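PDB 4OOU: beta-1,4-mannanase from Cryptopygus antarcticus, which hydrolyses internal beta-1,4-mannosidic linkages at random in mannans, galactomannans and glucomannans, cutting beta-1,4-mannan to oligosaccharides of two to four mannoses. Local coordinates for residues A45-G50 against Y58-P63; S91-F94 against V100-T103; A228-N231 against L237-V240; N325-A330 against A338-F343. All coordinates share one frame; numbering follows the deposited sequence.

Overall arrangement
The four contacts follow one another along a TIM-barrel chain of glycosyl hydrolase family 5. Contact 1 ties the loop after strand 35-43 to the start of helix 58-74, and contact 2 is a small beta hairpin after strand 79-86; their centres are about 19 Å apart. Contacts 3 and 4 each pack a helix, 215-232 or 323-332, on a strand of the barrel sheet, 238-241 or 337-340, with centres about 25 Å apart on opposite sides of the chain's centre. Contacts 1 and 4 meet where Ala45 and Trp46 pack on Trp341, a substrate-binding residue, and on Gln342, and so come together at the substrate-binding site.

Contact 1: A45-G50 against Y58-P63; sequences AWRSYG and YASNGP
Arg47 lays its side chain across that of Asn61, its CG 3.2 Å from Asn61 OD1 and its guanidinium plane 86° from the amide plane. The Arg47 side chain bends at chi2 (59°), which brings the guanidinium edge round to the same oxygen, near its plane. Arg47 NH1 then donates to Asn61 OD1 at 3.0 Å, a bent bond with an N-H...O angle of 136°. Ser48 supplies the second donor, its OG standing 2.6 Å from Asn61 OD1. One amide oxygen in the first turn of helix 58-74 therefore accepts two bonds from consecutive residues of the loop that follows strand 35-43, joining a beta-to-alpha loop of the TIM barrel to the helix it leads into. The backbone N atoms of Arg47 and Ser48 are both bound by the carboxylate of Asp52, which fixes the loop from within, while Asn61 ND2 makes a weak hydrogen bond to Gln57 O. With its oxygen turned to the loop and its nitrogen to the helix start, the amide has a defined orientation. The two donors differ: a neutral hydroxyl gives the shorter bond, whereas the cationic guanidinium probably adds an ion-dipole component to the longer one.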
loop_
_atom_site.group_PDB
_atom_site.type_symbol
_atom_site.label_atom_id
_atom_site.label_comp_id
_atom_site.label_asym_id
_atom_site.label_seq_id
_atom_site.Cartn_x
_atom_site.Cartn_y
_atom_site.Cartn_z
ATOM N N ALA A 45 -11.248 -1.463 0.392
ATOM C CA ALA A 45 -10.182 -0.447 0.387
ATOM C C ALA A 45 -10.828 0.933 0.334
ATOM O O ALA A 45 -10.134 1.955 0.331
ATOM C CB ALA A 45 -9.278 -0.629 -0.835
ATOM N N TRP A 46 -12.159 0.950 0.230
ATOM C CA TRP A 46 -12.930 2.179 0.295
ATOM C C TRP A 46 -14.356 1.848 0.731
ATOM O O TRP A 46 -14.718 0.695 0.905
ATOM C CB TRP A 46 -12.903 2.884 -1.057
ATOM C CG TRP A 46 -13.417 2.034 -2.154
ATOM C CD1 TRP A 46 -14.727 1.817 -2.467
ATOM C CD2 TRP A 46 -12.649 1.250 -3.064
ATOM N NE1 TRP A 46 -14.822 0.961 -3.531
ATOM C CE2 TRP A 46 -13.560 0.595 -3.924
ATOM C CE3 TRP A 46 -11.274 1.040 -3.254
ATOM C CZ2 TRP A 46 -13.145 -0.269 -4.957
ATOM C CZ3 TRP A 46 -10.859 0.192 -4.305
ATOM C CH2 TRP A 46 -11.804 -0.444 -5.139
ATOM N N ARG A 47 -15.145 2.869 0.968
ATOM C CA ARG A 47 -16.582 2.702 1.132
ATOM C C ARG A 47 -17.189 3.350 -0.114
ATOM O O ARG A 47 -17.878 2.710 -0.898
ATOM C CB ARG A 47 -17.002 3.360 2.455
ATOM C CG ARG A 47 -18.465 3.735 2.601
ATOM C CD ARG A 47 -19.409 2.559 2.460
ATOM N NE ARG A 47 -20.754 2.738 3.054
ATOM C CZ ARG A 47 -21.467 3.878 3.159
ATOM N NH1 ARG A 47 -21.049 5.081 2.717
ATOM N NH2 ARG A 47 -22.656 3.812 3.739
ATOM N N SER A 48 -16.842 4.614 -0.301
ATOM C CA SER A 48 -17.056 5.331 -1.538
ATOM C C SER A 48 -15.742 5.652 -2.280
ATOM O O SER A 48 -14.858 6.339 -1.731
ATOM C CB SER A 48 -17.810 6.619 -1.242
ATOM O OG SER A 48 -19.023 6.325 -0.602
ATOM N N TYR A 49 -15.651 5.184 -3.532
ATOM C CA TYR A 49 -14.367 5.082 -4.265
ATOM C C TYR A 49 -13.741 6.404 -4.578
ATOM O O TYR A 49 -14.096 7.028 -5.547
ATOM C CB TYR A 49 -14.586 4.290 -5.571
ATOM C CG TYR A 49 -13.377 4.105 -6.489
ATOM C CD1 TYR A 49 -12.297 3.274 -6.130
ATOM C CD2 TYR A 49 -13.343 4.711 -7.751
ATOM C CE1 TYR A 49 -11.207 3.090 -6.992
ATOM C CE2 TYR A 49 -12.274 4.507 -8.613
ATOM C CZ TYR A 49 -11.199 3.714 -8.242
ATOM O OH TYR A 49 -10.128 3.557 -9.128
ATOM N N GLY A 50 -12.816 6.853 -3.753
ATOM C CA GLY A 50 -12.168 8.134 -4.009
ATOM C C GLY A 50 -12.857 9.320 -3.371
ATOM O O GLY A 50 -12.275 10.411 -3.378
ATOM N N TYR A 58 -16.724 12.498 4.556
ATOM C CA TYR A 58 -16.408 11.566 5.621
ATOM C C TYR A 58 -17.546 11.396 6.607
ATOM O O TYR A 58 -17.652 10.335 7.238
ATOM C CB TYR A 58 -15.172 12.060 6.330
ATOM C CG TYR A 58 -14.640 11.180 7.430
ATOM C CD1 TYR A 58 -13.820 10.100 7.149
ATOM C CD2 TYR A 58 -14.902 11.454 8.752
ATOM C CE1 TYR A 58 -13.295 9.309 8.162
ATOM C CE2 TYR A 58 -14.387 10.660 9.758
ATOM C CZ TYR A 58 -13.579 9.588 9.458
ATOM O OH TYR A 58 -13.045 8.799 10.464
ATOM N N ALA A 59 -18.386 12.421 6.758
ATOM C CA ALA A 59 -19.587 12.317 7.625
ATOM C C ALA A 59 -20.504 11.176 7.188
ATOM O O ALA A 59 -21.214 10.596 7.997
ATOM C CB ALA A 59 -20.367 13.629 7.668
ATOM N N SER A 60 -20.468 10.841 5.910
ATOM C CA SER A 60 -21.326 9.791 5.385
ATOM C C SER A 60 -20.620 8.456 5.448
ATOM O O SER A 60 -21.157 7.430 5.886
ATOM C CB SER A 60 -21.633 10.101 3.932
ATOM O OG SER A 60 -22.139 8.938 3.324
ATOM N N ASN A 61 -19.377 8.492 5.004
ATOM C CA ASN A 61 -18.554 7.294 4.861
ATOM C C ASN A 61 -17.960 6.748 6.185
ATOM O O ASN A 61 -17.962 5.540 6.407
ATOM C CB ASN A 61 -17.464 7.589 3.793
ATOM C CG ASN A 61 -18.051 7.722 2.389
ATOM O OD1 ASN A 61 -18.700 6.821 1.922
ATOM N ND2 ASN A 61 -17.842 8.846 1.738
ATOM N N GLY A 62 -17.483 7.644 7.052
ATOM C CA GLY A 62 -16.816 7.302 8.326
ATOM C C GLY A 62 -17.436 6.272 9.258
ATOM O O GLY A 62 -16.758 5.391 9.758
ATOM N N PRO A 63 -18.735 6.380 9.531
ATOM C CA PRO A 63 -19.330 5.353 10.404
ATOM C C PRO A 63 -19.193 3.918 9.890
ATOM O O PRO A 63 -18.999 3.012 10.691
ATOM C CB PRO A 63 -20.799 5.757 10.466
ATOM C CG PRO A 63 -20.783 7.231 10.204
ATOM C CD PRO A 63 -19.685 7.460 9.212
#

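Contact 2: S91-F94 against V100-T103; sequences SPAF and VTST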
loop_
_atom_site.group_PDB
_atom_site.type_symbol
_atom_site.label_atom_id
_atom_site.label_comp_id
_atom_site.label_asym_id
_atom_site.label_seq_id
_atom_site.Cartn_x
_atom_site.Cartn_y
_atom_site.Cartn_z
ATOM N N SER A 91 -9.965 14.395 -3.942
ATOM C CA SER A 91 -8.615 14.857 -3.650
ATOM C C SER A 91 -7.585 14.514 -4.698
ATOM O O SER A 91 -7.789 13.580 -5.486
ATOM C CB SER A 91 -8.144 14.197 -2.390
ATOM O OG SER A 91 -8.086 15.165 -1.391
ATOM N N PRO A 92 -6.471 15.267 -4.742
ATOM C CA PRO A 92 -6.268 16.599 -4.216
ATOM C C PRO A 92 -7.016 17.612 -5.097
ATOM O O PRO A 92 -7.451 17.252 -6.196
ATOM C CB PRO A 92 -4.761 16.809 -4.363
ATOM C CG PRO A 92 -4.370 15.944 -5.508
ATOM C CD PRO A 92 -5.249 14.737 -5.370
ATOM N N ALA A 93 -7.135 18.867 -4.654
ATOM C CA ALA A 93 -7.839 19.884 -5.458
ATOM C C ALA A 93 -6.903 20.548 -6.487
ATOM O O ALA A 93 -5.802 20.999 -6.129
ATOM C CB ALA A 93 -8.491 20.932 -4.560
ATOM N N PHE A 94 -7.369 20.581 -7.750
ATOM C CA PHE A 94 -6.646 21.188 -8.884
ATOM C C PHE A 94 -7.315 22.459 -9.384
ATOM O O PHE A 94 -8.534 22.519 -9.517
ATOM C CB PHE A 94 -6.582 20.224 -10.083
ATOM C CG PHE A 94 -5.688 19.025 -9.868
ATOM C CD1 PHE A 94 -6.210 17.829 -9.414
ATOM C CD2 PHE A 94 -4.317 19.104 -10.119
ATOM C CE1 PHE A 94 -5.395 16.752 -9.207
ATOM C CE2 PHE A 94 -3.498 18.012 -9.922
ATOM C CZ PHE A 94 -4.037 16.841 -9.470
ATOM N N VAL A 100 -2.065 21.864 -8.196
ATOM C CA VAL A 100 -2.797 21.545 -6.961
ATOM C C VAL A 100 -2.890 22.797 -6.113
ATOM O O VAL A 100 -1.877 23.428 -5.829
ATOM C CB VAL A 100 -2.153 20.363 -6.177
ATOM C CG1 VAL A 100 -2.559 20.361 -4.710
ATOM C CG2 VAL A 100 -2.558 19.037 -6.814
ATOM N N THR A 101 -4.108 23.165 -5.740
ATOM C CA THR A 101 -4.325 24.321 -4.840
ATOM C C THR A 101 -4.322 23.880 -3.408
ATOM O O THR A 101 -3.914 24.628 -2.526
ATOM C CB THR A 101 -5.678 25.045 -5.076
ATOM O OG1 THR A 101 -6.787 24.178 -4.772
ATOM C CG2 THR A 101 -5.797 25.509 -6.494
ATOM N N SER A 102 -4.828 22.674 -3.176
ATOM C CA SER A 102 -5.013 22.179 -1.826
ATOM C C SER A 102 -5.439 20.710 -1.749
ATOM O O SER A 102 -5.462 19.927 -2.723
ATOM C CB SER A 102 -6.025 23.067 -1.094
ATOM O OG SER A 102 -7.101 23.384 -1.938
ATOM N N THR A 103 -5.786 20.370 -0.537
ATOM C CA THR A 103 -6.049 19.040 -0.150
ATOM C C THR A 103 -7.427 18.681 -0.770
ATOM O O THR A 103 -7.564 17.724 -1.514
ATOM C CB THR A 103 -5.892 19.021 1.401
ATOM O OG1 THR A 103 -4.960 18.004 1.819
ATOM C CG2 THR A 103 -7.205 18.941 2.117
#
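A two-stranded antiparallel beta hairpin with a classic beta bulge joins Ala93-Phe94 to Val100-Ser102. Ala93 N donates to Ser102 O at 2.8 Å, and Thr101 N to Ala93 O, so that Thr101 and Ser102 both lie opposite Ala93; the register then shifts by one, and Phe94 and Val100 form a non-hydrogen-bonded pair. On the bulge side, Thr101 OG1 and Ser102 OG hydrogen-bond to each other at 3.0 Å, and the Ala93 methyl packs beside them. Phe94 and Val100 share the other face: Val100 CG2, anti to its own carbonyl carbon, sits over the Phe94 ring in a CH-pi contact, 3.8 Å from the centroid and 28° off the normal. The same methyl meets Pro92 CG at 3.8 Å. Just before the strand, where the Ser91-Pro92 peptide is cis, Ser91 OG donates to Thr103 O at 2.6 Å from above the carbonyl plane, while Pro92 CA makes a CA-H...O contact to that oxygen. An alanine in place of Ser91 would probably leave Thr103 O without its side-chain donor, slackening the open end of the hairpin. Helix 149-167 lies against Pro92, Val100 and Thr103, with Ser154 and Asn158 bonding the backbone of Val100; helix 109-122 packs on Ser91 and Thr103, His85 of strand 79-86 on Ser91 and Pro92, and helix 140-145 on Phe94.

Contact 3: A228-N231 against L237-V240; sequences AIHN and LVTV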
loop_
_atom_site.group_PDB
_atom_site.type_symbol
_atom_site.label_atom_id
_atom_site.label_comp_id
_atom_site.label_asym_id
_atom_site.label_seq_id
_atom_site.Cartn_x
_atom_site.Cartn_y
_atom_site.Cartn_z
ATOM N N ALA A 228 9.577 13.459 -0.297
ATOM C CA ALA A 228 8.980 14.591 0.382
ATOM C C ALA A 228 8.243 14.158 1.654
ATOM O O ALA A 228 8.186 14.907 2.674
ATOM C CB ALA A 228 8.069 15.349 -0.563
ATOM N N ILE A 229 7.686 12.953 1.606
ATOM C CA ILE A 229 7.170 12.331 2.831
ATOM C C ILE A 229 8.299 12.162 3.870
ATOM O O ILE A 229 8.162 12.542 5.040
ATOM C CB ILE A 229 6.568 10.941 2.555
ATOM C CG1 ILE A 229 5.398 11.049 1.556
ATOM C CG2 ILE A 229 6.118 10.316 3.876
ATOM C CD1 ILE A 229 4.846 9.736 1.053
ATOM N N HIS A 230 9.408 11.564 3.444
ATOM C CA HIS A 230 10.533 11.399 4.341
ATOM C C HIS A 230 11.033 12.768 4.801
ATOM O O HIS A 230 11.312 12.931 5.971
ATOM C CB HIS A 230 11.666 10.595 3.684
ATOM C CG HIS A 230 11.323 9.156 3.409
ATOM N ND1 HIS A 230 10.895 8.288 4.393
ATOM C CD2 HIS A 230 11.383 8.425 2.266
ATOM C CE1 HIS A 230 10.691 7.093 3.861
ATOM N NE2 HIS A 230 10.993 7.146 2.575
ATOM N N ASN A 231 11.123 13.748 3.898
ATOM C CA ASN A 231 11.534 15.119 4.295
ATOM C C ASN A 231 10.709 15.627 5.492
ATOM O O ASN A 231 11.233 16.209 6.430
ATOM C CB ASN A 231 11.418 16.146 3.137
ATOM C CG ASN A 231 12.495 15.979 2.054
ATOM O OD1 ASN A 231 12.254 16.272 0.886
ATOM N ND2 ASN A 231 13.658 15.482 2.426
ATOM N N LEU A 237 7.038 5.357 6.873
ATOM C CA LEU A 237 7.240 4.149 6.116
ATOM C C LEU A 237 6.545 4.313 4.776
ATOM O O LEU A 237 5.377 4.700 4.702
ATOM C CB LEU A 237 6.677 2.951 6.888
ATOM C CG LEU A 237 7.406 2.502 8.159
ATOM C CD1 LEU A 237 6.786 1.176 8.573
ATOM C CD2 LEU A 237 8.920 2.355 7.977
ATOM N N VAL A 238 7.249 4.019 3.702
ATOM C CA VAL A 238 6.649 4.181 2.396
ATOM C C VAL A 238 6.719 2.879 1.668
ATOM O O VAL A 238 7.713 2.142 1.826
ATOM C CB VAL A 238 7.314 5.267 1.591
ATOM C CG1 VAL A 238 6.562 5.456 0.288
ATOM C CG2 VAL A 238 7.298 6.578 2.383
ATOM N N THR A 239 5.655 2.594 0.896
ATOM C CA THR A 239 5.602 1.426 0.046
ATOM C C THR A 239 4.970 1.767 -1.294
ATOM O O THR A 239 4.547 2.889 -1.564
ATOM C CB THR A 239 4.804 0.280 0.727
ATOM O OG1 THR A 239 5.015 -0.984 0.074
ATOM C CG2 THR A 239 3.343 0.565 0.711
ATOM N N VAL A 240 4.971 0.747 -2.131
ATOM C CA VAL A 240 4.335 0.717 -3.398
ATOM C C VAL A 240 3.854 -0.747 -3.524
ATOM O O VAL A 240 4.601 -1.673 -3.187
ATOM C CB VAL A 240 5.339 1.038 -4.510
ATOM C CG1 VAL A 240 4.754 0.745 -5.885
ATOM C CG2 VAL A 240 5.773 2.489 -4.410
#
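His230 NE2 hydrogen-bonds to Ile273 O, and the imidazole held by that bond also meets Val238 across the contact. CG of His230 lies beside its backbone N (chi1 -67°), which swings the ring off the side of helix 215-232 and brings His230 CE1 to 3.7 Å from Val238 CG2. NE2 is equally near that methyl, so Val238 touches the CE1-NE2 side of the imidazole at an oblique angle. The second partner of the same methyl is Ile229: Ile229 CG2 and Val238 CG2 reach toward each other tip to tip, 4.2 Å apart. A single valine methyl on strand 238-241 is thus shared by two consecutive residues of the helix, in the helix-on-strand packing by which a TIM barrel surrounds its sheet. Val238 N is bonded to Asn275 OD1 and Thr239 is paired through its backbone with Trp176 and Val178, while Ile229 also packs on Trp176 of strand 173-177 and on Leu160 of helix 149-167. No hydrogen bond crosses between the two segments. The contact is buried and made of van der Waals packing, and its one polar side chain, His230, places its NE2 on a carbonyl of the adjoining loop; the imidazole can therefore lie against a methyl group while one of its nitrogens has a polar partner.

Contact 4: N325-A330 against A338-F343; sequences NLYKYA and ALTWQF
The first torsion of Tyr327 (chi1 -89°) carries its phenol off helix 323-332 and over the strand, while chi1 of Thr340 (50°) places OG1 between the backbone N and the carbonyl carbon and leaves CG2 to meet the tyrosine. The two side chains cross at about a right angle. Thr340 CG2 lies 3.3 Å from Tyr327 OH and 3.8 Å from Tyr327 CE2, approaching the ring obliquely. Further back along the ring, Tyr327 CE1 comes to 3.5 Å from Ala338 O. One turn on, the methyls of Ala330 and Ala338 touch, CB to CB at 3.8 Å, where the backbones draw nearest. These contacts belong to the helix-to-strand half of a beta-alpha-beta unit in the TIM barrel, in which helix 323-332 links the parallel strands 308-313 and 337-340. The axes of segments 325-330 and 338-340 approach to 9.1 Å and run 156° apart, nearly antiparallel. Tyr327 OH hydrogen-bonds to Gly41 O of strand 35-43, so the phenol bridges from the helix past strand 337-340 to the next strand of the sheet. A phenylalanine in place of Tyr327 would lack the hydroxyl and would probably leave Gly41 O without this partner and the ring less firmly fixed against Thr340. Thr340 OG1, turned to another partner, bonds Gln356 OE1 of helix 353-361. Beyond the strand, the chain passes into Trp341, a substrate-binding residue whose side chain touches Glu312, probably the nucleophile.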
loop_
_atom_site.group_PDB
_atom_site.type_symbol
_atom_site.label_atom_id
_atom_site.label_comp_id
_atom_site.label_asym_id
_atom_site.label_seq_id
_atom_site.Cartn_x
_atom_site.Cartn_y
_atom_site.Cartn_z
ATOM N N ASN A 325 -5.529 -21.040 5.911
ATOM C CA ASN A 325 -4.234 -21.634 5.614
ATOM C C ASN A 325 -3.378 -20.643 4.848
ATOM O O ASN A 325 -2.144 -20.668 4.928
ATOM C CB ASN A 325 -4.415 -22.940 4.857
ATOM C CG ASN A 325 -5.343 -23.888 5.583
ATOM O OD1 ASN A 325 -5.220 -24.097 6.799
ATOM N ND2 ASN A 325 -6.312 -24.417 4.865
ATOM N N LEU A 326 -4.061 -19.771 4.112
ATOM C CA LEU A 326 -3.452 -18.645 3.410
ATOM C C LEU A 326 -2.809 -17.682 4.419
ATOM O O LEU A 326 -1.632 -17.363 4.310
ATOM C CB LEU A 326 -4.517 -17.930 2.544
ATOM C CG LEU A 326 -4.538 -18.216 1.029
ATOM C CD1 LEU A 326 -3.671 -19.413 0.678
ATOM C CD2 LEU A 326 -5.921 -18.388 0.414
ATOM N N TYR A 327 -3.581 -17.244 5.409
ATOM C CA TYR A 327 -3.046 -16.382 6.443
ATOM C C TYR A 327 -1.844 -17.064 7.083
ATOM O O TYR A 327 -0.755 -16.452 7.211
ATOM C CB TYR A 327 -4.100 -16.026 7.499
ATOM C CG TYR A 327 -4.918 -14.780 7.178
ATOM C CD1 TYR A 327 -4.418 -13.520 7.469
ATOM C CD2 TYR A 327 -6.193 -14.864 6.611
ATOM C CE1 TYR A 327 -5.129 -12.379 7.185
ATOM C CE2 TYR A 327 -6.903 -13.717 6.312
ATOM C CZ TYR A 327 -6.358 -12.474 6.610
ATOM O OH TYR A 327 -7.032 -11.296 6.354
ATOM N N LYS A 328 -2.047 -18.330 7.447
ATOM C CA LYS A 328 -1.010 -19.159 8.059
ATOM C C LYS A 328 0.201 -19.418 7.161
ATOM O O LYS A 328 1.326 -19.461 7.658
ATOM C CB LYS A 328 -1.592 -20.480 8.589
ATOM C CG LYS A 328 -1.910 -20.418 10.086
ATOM C CD LYS A 328 -2.490 -21.719 10.627
ATOM C CE LYS A 328 -3.893 -21.963 10.095
ATOM N NZ LYS A 328 -4.637 -22.920 10.955
ATOM N N TYR A 329 -0.016 -19.568 5.860
ATOM C CA TYR A 329 1.074 -19.793 4.935
ATOM C C TYR A 329 1.974 -18.571 4.936
ATOM O O TYR A 329 3.168 -18.687 5.077
ATOM C CB TYR A 329 0.549 -20.083 3.513
ATOM C CG TYR A 329 1.649 -20.406 2.494
ATOM C CD1 TYR A 329 2.499 -19.419 2.010
ATOM C CD2 TYR A 329 1.837 -21.714 2.033
ATOM C CE1 TYR A 329 3.500 -19.718 1.075
ATOM C CE2 TYR A 329 2.826 -22.019 1.108
ATOM C CZ TYR A 329 3.663 -21.025 0.630
ATOM O OH TYR A 329 4.662 -21.340 -0.281
ATOM N N ALA A 330 1.383 -17.402 4.802
ATOM C CA ALA A 330 2.121 -16.159 4.786
ATOM C C ALA A 330 2.936 -15.940 6.072
ATOM O O ALA A 330 4.107 -15.535 6.020
ATOM C CB ALA A 330 1.165 -15.005 4.558
ATOM N N ALA A 338 -0.091 -10.066 5.531
ATOM C CA ALA A 338 -1.044 -10.540 4.505
ATOM C C ALA A 338 -2.411 -9.896 4.658
ATOM O O ALA A 338 -3.006 -9.920 5.754
ATOM C CB ALA A 338 -1.190 -12.046 4.560
ATOM N N LEU A 339 -2.918 -9.360 3.541
ATOM C CA LEU A 339 -4.092 -8.472 3.537
ATOM C C LEU A 339 -5.060 -8.894 2.466
ATOM O O LEU A 339 -4.692 -8.946 1.294
ATOM C CB LEU A 339 -3.648 -7.025 3.242
ATOM C CG LEU A 339 -3.393 -6.003 4.353
ATOM C CD1 LEU A 339 -2.749 -6.611 5.567
ATOM C CD2 LEU A 339 -2.522 -4.894 3.822
ATOM N N THR A 340 -6.294 -9.167 2.856
ATOM C CA THR A 340 -7.295 -9.686 1.927
ATOM C C THR A 340 -7.869 -8.555 1.116
ATOM O O THR A 340 -7.725 -7.390 1.485
ATOM C CB THR A 340 -8.448 -10.430 2.660
ATOM O OG1 THR A 340 -8.960 -9.617 3.742
ATOM C CG2 THR A 340 -7.952 -11.760 3.225
ATOM N N TRP A 341 -8.498 -8.913 0.010
ATOM C CA TRP A 341 -9.204 -7.967 -0.816
ATOM C C TRP A 341 -10.672 -8.444 -0.980
ATOM O O TRP A 341 -10.865 -9.573 -1.378
ATOM C CB TRP A 341 -8.533 -7.864 -2.198
ATOM C CG TRP A 341 -9.208 -6.835 -3.045
ATOM C CD1 TRP A 341 -10.294 -7.024 -3.827
ATOM C CD2 TRP A 341 -8.889 -5.436 -3.131
ATOM N NE1 TRP A 341 -10.686 -5.836 -4.395
ATOM C CE2 TRP A 341 -9.832 -4.848 -3.990
ATOM C CE3 TRP A 341 -7.890 -4.633 -2.578
ATOM C CZ2 TRP A 341 -9.800 -3.496 -4.319
ATOM C CZ3 TRP A 341 -7.866 -3.291 -2.891
ATOM C CH2 TRP A 341 -8.813 -2.733 -3.760
ATOM N N GLN A 342 -11.697 -7.645 -0.642
ATOM C CA GLN A 342 -11.588 -6.400 0.170
ATOM C C GLN A 342 -12.868 -6.321 0.981
ATOM O O GLN A 342 -13.862 -7.000 0.655
ATOM C CB GLN A 342 -11.487 -5.163 -0.708
ATOM C CG GLN A 342 -12.792 -4.856 -1.435
ATOM C CD GLN A 342 -12.712 -3.743 -2.462
ATOM O OE1 GLN A 342 -13.347 -3.818 -3.525
ATOM N NE2 GLN A 342 -11.963 -2.690 -2.150
ATOM N N PHE A 343 -12.884 -5.480 2.001
ATOM C CA PHE A 343 -13.928 -5.596 3.019
ATOM C C PHE A 343 -15.309 -5.196 2.508
ATOM O O PHE A 343 -16.313 -5.841 2.834
ATOM C CB PHE A 343 -13.574 -4.809 4.272
ATOM C CG PHE A 343 -13.886 -5.543 5.532
ATOM C CD1 PHE A 343 -13.278 -6.767 5.796
ATOM C CD2 PHE A 343 -14.801 -5.028 6.460
ATOM C CE1 PHE A 343 -13.568 -7.457 6.966
ATOM C CE2 PHE A 343 -15.096 -5.714 7.627
ATOM C CZ PHE A 343 -14.485 -6.936 7.875
#